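Local atomic coordinates of 2-dehydro-3-deoxy-d-gluconate/2-dehydro-3-deoxy-phosphogluconate aldolase (Picrophilus torridus, PDB entry 4UXD), a protein that belongs to the dihydrodipicolinate synthetase family of aldolases and folds as a beta/alpha barrel that assembles into a tetramer. Residues 35-46 and 276-287. Numbering follows the deposited sequence.
Sequences PLDAHGNIDYNA and FYKKNNINGGYR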
loop_
_atom_site.group_PDB
_atom_site.type_symbol
_atom_site.label_atom_id
_atom_site.label_comp_id
_atom_site.label_asym_id
_atom_site.label_seq_id
_atom_site.Cartn_x
_atom_site.Cartn_y
_atom_site.Cartn_z
ATOM N N PRO A 35 31.229 -5.717 -8.681
ATOM C CA PRO A 35 31.393 -6.231 -10.049
ATOM C C PRO A 35 31.455 -7.759 -10.113
ATOM O O PRO A 35 32.060 -8.373 -9.232
ATOM C CB PRO A 35 32.718 -5.607 -10.503
ATOM C CG PRO A 35 32.870 -4.390 -9.677
ATOM C CD PRO A 35 32.300 -4.770 -8.332
ATOM N N LEU A 36 30.811 -8.344 -11.125
ATOM C CA LEU A 36 30.733 -9.796 -11.274
ATOM C C LEU A 36 31.233 -10.289 -12.641
ATOM O O LEU A 36 31.042 -9.639 -13.680
ATOM C CB LEU A 36 29.293 -10.286 -11.073
ATOM C CG LEU A 36 28.527 -9.900 -9.803
ATOM C CD1 LEU A 36 27.064 -10.356 -9.932
ATOM C CD2 LEU A 36 29.177 -10.491 -8.544
ATOM N N ASP A 37 31.856 -11.462 -12.624
ATOM C CA ASP A 37 32.304 -12.105 -13.846
ATOM C C ASP A 37 31.119 -12.737 -14.576
ATOM O O ASP A 37 29.990 -12.660 -14.113
ATOM C CB ASP A 37 33.383 -13.154 -13.536
ATOM C CG ASP A 37 32.884 -14.290 -12.637
ATOM O OD1 ASP A 37 31.713 -14.709 -12.737
ATOM O OD2 ASP A 37 33.692 -14.792 -11.829
ATOM N N ALA A 38 31.383 -13.380 -15.703
ATOM C CA ALA A 38 30.347 -14.096 -16.440
ATOM C C ALA A 38 29.683 -15.228 -15.630
ATOM O O ALA A 38 28.664 -15.761 -16.055
ATOM C CB ALA A 38 30.933 -14.656 -17.734
ATOM N N HIS A 39 30.238 -15.580 -14.469
ATOM C CA HIS A 39 29.645 -16.624 -13.618
ATOM C C HIS A 39 28.994 -16.078 -12.325
ATOM O O HIS A 39 28.679 -16.838 -11.408
ATOM C CB HIS A 39 30.711 -17.669 -13.275
ATOM C CG HIS A 39 31.393 -18.235 -14.482
ATOM N ND1 HIS A 39 32.754 -18.454 -14.541
ATOM C CD2 HIS A 39 30.899 -18.603 -15.690
ATOM C CE1 HIS A 39 33.067 -18.939 -15.731
ATOM N NE2 HIS A 39 31.958 -19.035 -16.446
ATOM N N GLY A 40 28.770 -14.766 -12.267
ATOM C CA GLY A 40 28.119 -14.152 -11.122
ATOM C C GLY A 40 28.866 -14.261 -9.795
ATOM O O GLY A 40 28.240 -14.232 -8.736
ATOM N N ASN A 41 30.189 -14.403 -9.852
ATOM C CA ASN A 41 31.036 -14.325 -8.667
ATOM C C ASN A 41 31.848 -13.045 -8.721
ATOM O O ASN A 41 32.013 -12.469 -9.791
ATOM C CB ASN A 41 31.972 -15.529 -8.565
ATOM C CG ASN A 41 31.245 -16.847 -8.696
ATOM O OD1 ASN A 41 31.614 -17.690 -9.514
ATOM N ND2 ASN A 41 30.204 -17.032 -7.901
ATOM N N ILE A 42 32.374 -12.607 -7.579
ATOM C CA ILE A 42 33.004 -11.303 -7.510
ATOM C C ILE A 42 34.275 -11.255 -8.360
ATOM O O ILE A 42 35.193 -12.062 -8.193
ATOM C CB ILE A 42 33.331 -10.909 -6.068
ATOM C CG1 ILE A 42 32.050 -10.896 -5.241
ATOM C CG2 ILE A 42 34.013 -9.527 -6.030
ATOM C CD1 ILE A 42 32.217 -10.427 -3.810
ATOM N N ASP A 43 34.288 -10.290 -9.276
ATOM C CA ASP A 43 35.406 -10.027 -10.167
ATOM C C ASP A 43 36.303 -8.961 -9.546
ATOM O O ASP A 43 36.042 -7.766 -9.676
ATOM C CB ASP A 43 34.881 -9.589 -11.542
ATOM C CG ASP A 43 35.991 -9.240 -12.524
ATOM O OD1 ASP A 43 37.178 -9.391 -12.184
ATOM O OD2 ASP A 43 35.662 -8.818 -13.648
ATOM N N TYR A 44 37.366 -9.404 -8.878
ATOM C CA TYR A 44 38.194 -8.506 -8.080
ATOM C C TYR A 44 39.070 -7.608 -8.937
ATOM O O TYR A 44 39.488 -6.543 -8.507
ATOM C CB TYR A 44 39.043 -9.316 -7.094
ATOM C CG TYR A 44 38.225 -9.787 -5.911
ATOM C CD1 TYR A 44 37.887 -8.910 -4.898
ATOM C CD2 TYR A 44 37.760 -11.088 -5.831
ATOM C CE1 TYR A 44 37.130 -9.323 -3.827
ATOM C CE2 TYR A 44 36.997 -11.506 -4.770
ATOM C CZ TYR A 44 36.687 -10.616 -3.763
ATOM O OH TYR A 44 35.934 -11.011 -2.680
ATOM N N ASN A 45 39.321 -8.018 -10.168
ATOM C CA ASN A 45 40.003 -7.136 -11.095
ATOM C C ASN A 45 39.115 -5.944 -11.491
ATOM O O ASN A 45 39.574 -4.794 -11.505
ATOM C CB ASN A 45 40.446 -7.904 -12.336
ATOM C CG ASN A 45 41.478 -7.149 -13.141
ATOM O OD1 ASN A 45 42.378 -6.513 -12.583
ATOM N ND2 ASN A 45 41.339 -7.190 -14.456
ATOM N N ALA A 46 37.849 -6.210 -11.812
ATOM C CA ALA A 46 36.907 -5.122 -12.120
ATOM C C ALA A 46 36.663 -4.228 -10.895
ATOM O O ALA A 46 36.557 -3.010 -11.026
ATOM C CB ALA A 46 35.597 -5.673 -12.635
ATOM N N PHE A 276 28.069 0.101 -15.914
ATOM C CA PHE A 276 29.463 0.010 -15.511
ATOM C C PHE A 276 30.252 -0.922 -16.437
ATOM O O PHE A 276 31.424 -0.685 -16.733
ATOM C CB PHE A 276 29.578 -0.485 -14.075
ATOM C CG PHE A 276 30.989 -0.734 -13.655
ATOM C CD1 PHE A 276 31.797 0.318 -13.259
ATOM C CD2 PHE A 276 31.526 -2.021 -13.691
ATOM C CE1 PHE A 276 33.113 0.091 -12.879
ATOM C CE2 PHE A 276 32.841 -2.249 -13.314
ATOM C CZ PHE A 276 33.634 -1.196 -12.912
ATOM N N TYR A 277 29.606 -1.987 -16.880
ATOM C CA TYR A 277 30.270 -2.993 -17.675
ATOM C C TYR A 277 30.603 -2.443 -19.057
ATOM O O TYR A 277 31.722 -2.601 -19.547
ATOM C CB TYR A 277 29.395 -4.241 -17.793
ATOM C CG TYR A 277 29.245 -5.050 -16.519
ATOM C CD1 TYR A 277 30.201 -5.008 -15.517
ATOM C CD2 TYR A 277 28.139 -5.864 -16.327
ATOM C CE1 TYR A 277 30.062 -5.752 -14.363
ATOM C CE2 TYR A 277 27.993 -6.610 -15.186
ATOM C CZ TYR A 277 28.952 -6.551 -14.201
ATOM O OH TYR A 277 28.798 -7.307 -13.056
ATOM N N LYS A 278 29.622 -1.797 -19.674
ATOM C CA LYS A 278 29.781 -1.245 -21.006
ATOM C C LYS A 278 30.818 -0.128 -21.028
ATOM O O LYS A 278 31.593 -0.008 -21.980
ATOM C CB LYS A 278 28.437 -0.722 -21.529
ATOM C CG LYS A 278 27.478 -1.812 -22.023
ATOM C CD LYS A 278 26.295 -1.211 -22.784
ATOM C CE LYS A 278 25.459 -2.270 -23.517
ATOM N NZ LYS A 278 26.108 -2.796 -24.762
ATOM N N LYS A 279 30.834 0.679 -19.972
ATOM C CA LYS A 279 31.686 1.852 -19.926
ATOM C C LYS A 279 33.157 1.464 -19.901
ATOM O O LYS A 279 33.984 2.070 -20.582
ATOM C CB LYS A 279 31.362 2.715 -18.706
ATOM C CG LYS A 279 32.515 3.621 -18.315
ATOM C CD LYS A 279 32.086 4.904 -17.661
ATOM C CE LYS A 279 32.972 6.048 -18.138
ATOM N NZ LYS A 279 33.335 6.988 -17.053
ATOM N N ASN A 280 33.480 0.472 -19.083
ATOM C CA ASN A 280 34.840 -0.030 -18.987
ATOM C C ASN A 280 35.056 -1.223 -19.921
ATOM O O ASN A 280 36.067 -1.917 -19.817
ATOM C CB ASN A 280 35.152 -0.424 -17.546
ATOM C CG ASN A 280 34.764 0.649 -16.549
ATOM O OD1 ASN A 280 35.537 1.569 -16.279
ATOM N ND2 ASN A 280 33.563 0.531 -15.987
ATOM N N ASN A 281 34.104 -1.447 -20.830
ATOM C CA ASN A 281 34.156 -2.568 -21.769
ATOM C C ASN A 281 34.455 -3.900 -21.067
ATOM O O ASN A 281 35.236 -4.715 -21.555
ATOM C CB ASN A 281 35.207 -2.304 -22.857
ATOM C CG ASN A 281 35.188 -3.357 -23.965
ATOM O OD1 ASN A 281 34.121 -3.793 -24.404
ATOM N ND2 ASN A 281 36.372 -3.787 -24.401
ATOM N N ILE A 282 33.841 -4.116 -19.911
ATOM C CA ILE A 282 34.050 -5.358 -19.182
ATOM C C ILE A 282 32.925 -6.334 -19.478
ATOM O O ILE A 282 31.771 -5.946 -19.643
ATOM C CB ILE A 282 34.147 -5.111 -17.670
ATOM C CG1 ILE A 282 35.400 -4.290 -17.373
ATOM C CG2 ILE A 282 34.181 -6.434 -16.899
ATOM C CD1 ILE A 282 35.527 -3.859 -15.936
ATOM N N ASN A 283 33.287 -7.607 -19.546
ATOM C CA ASN A 283 32.335 -8.685 -19.743
ATOM C C ASN A 283 31.830 -9.177 -18.387
ATOM O O ASN A 283 32.338 -10.160 -17.838
ATOM C CB ASN A 283 32.994 -9.819 -20.530
ATOM C CG ASN A 283 32.029 -10.914 -20.892
ATOM O OD1 ASN A 283 30.820 -10.697 -20.938
ATOM N ND2 ASN A 283 32.557 -12.104 -21.155
ATOM N N GLY A 284 30.835 -8.480 -17.847
ATOM C CA GLY A 284 30.389 -8.720 -16.490
ATOM C C GLY A 284 29.068 -9.453 -16.403
ATOM O O GLY A 284 28.275 -9.436 -17.340
ATOM N N GLY A 285 28.825 -10.087 -15.261
ATOM C CA GLY A 285 27.664 -10.939 -15.109
ATOM C C GLY A 285 26.719 -10.588 -13.977
ATOM O O GLY A 285 26.817 -9.536 -13.347
ATOM N N TYR A 286 25.786 -11.502 -13.737
ATOM C CA TYR A 286 24.656 -11.249 -12.882
ATOM C C TYR A 286 24.299 -12.485 -12.070
ATOM O O TYR A 286 23.848 -13.477 -12.632
ATOM C CB TYR A 286 23.454 -10.822 -13.728
ATOM C CG TYR A 286 23.712 -9.612 -14.585
ATOM C CD1 TYR A 286 24.402 -9.723 -15.783
ATOM C CD2 TYR A 286 23.259 -8.358 -14.205
ATOM C CE1 TYR A 286 24.648 -8.629 -16.568
ATOM C CE2 TYR A 286 23.504 -7.251 -14.984
ATOM C CZ TYR A 286 24.196 -7.395 -16.172
ATOM O OH TYR A 286 24.441 -6.312 -16.978
ATOM N N ARG A 287 24.495 -12.422 -10.755
ATOM C CA ARG A 287 24.024 -13.478 -9.868
ATOM C C ARG A 287 22.507 -13.377 -9.737
ATOM O O ARG A 287 21.995 -12.351 -9.270
ATOM C CB ARG A 287 24.678 -13.380 -8.484
ATOM C CG ARG A 287 24.246 -14.491 -7.508
ATOM C CD ARG A 287 25.023 -14.471 -6.180
ATOM N NE ARG A 287 26.456 -14.716 -6.364
ATOM C CZ ARG A 287 27.311 -14.976 -5.377
ATOM N NH1 ARG A 287 26.894 -15.039 -4.121
ATOM N NH2 ARG A 287 28.589 -15.180 -5.650
#
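A single phenol oxygen bridges two backbone sites, one in each segment: Tyr-277 OH accepts from Leu-36 N at 3.0 Å, with an N-H...O angle of 152°, and donates to Gly-285 O, meeting a lone pair in the carbonyl plane. That second bond fixes the hydroxyl's direction. With CG beside its own backbone N, the tyrosine side chain leaves helix 270-279 so that its ring end, at OH, comes near Leu-36, and Gly-284 CA lies 3.3 Å above the plane, over the centre of one face of the Tyr-277 ring. Next to it, Gly-285 N donates to Leu-36 O over 2.8 Å. The nearby Asp-37 O has a poor angle to that N-H, but makes a CA-H...O contact with Gly-285 CA. Leu-36 itself is buried, its CD1 3.4 Å from Arg-287 N.

In the beta/alpha barrel of this family, residues 35-43 lie in the link between strand 27-31 and helix 44-56, and here they meet the chain emerging from helix 270-279. That helix ends in a Schellman motif, Ile-282 N bonding Tyr-277 O, with Asn-281 at positive phi. Farther along, Arg-287 grips Gly-40 O side-on: NE (3.0 Å) and NH2 (3.2 Å) both reach this one oxygen, which lies only 10° out of the guanidinium plane. Its bend at chi3 (-63°) brings the group round to the carbonyl. Glu-78 forms a salt bridge with NH2, and Tyr-73 O takes NH1, so the guanidinium has three partners: Gly-40 O, Glu-78 and Tyr-73 O. At the other end, Ala-46 CB packs on Ile-282 CD1 at 3.8 Å, while Pro-35 CG sits 4.2 Å from Phe-276 CE2.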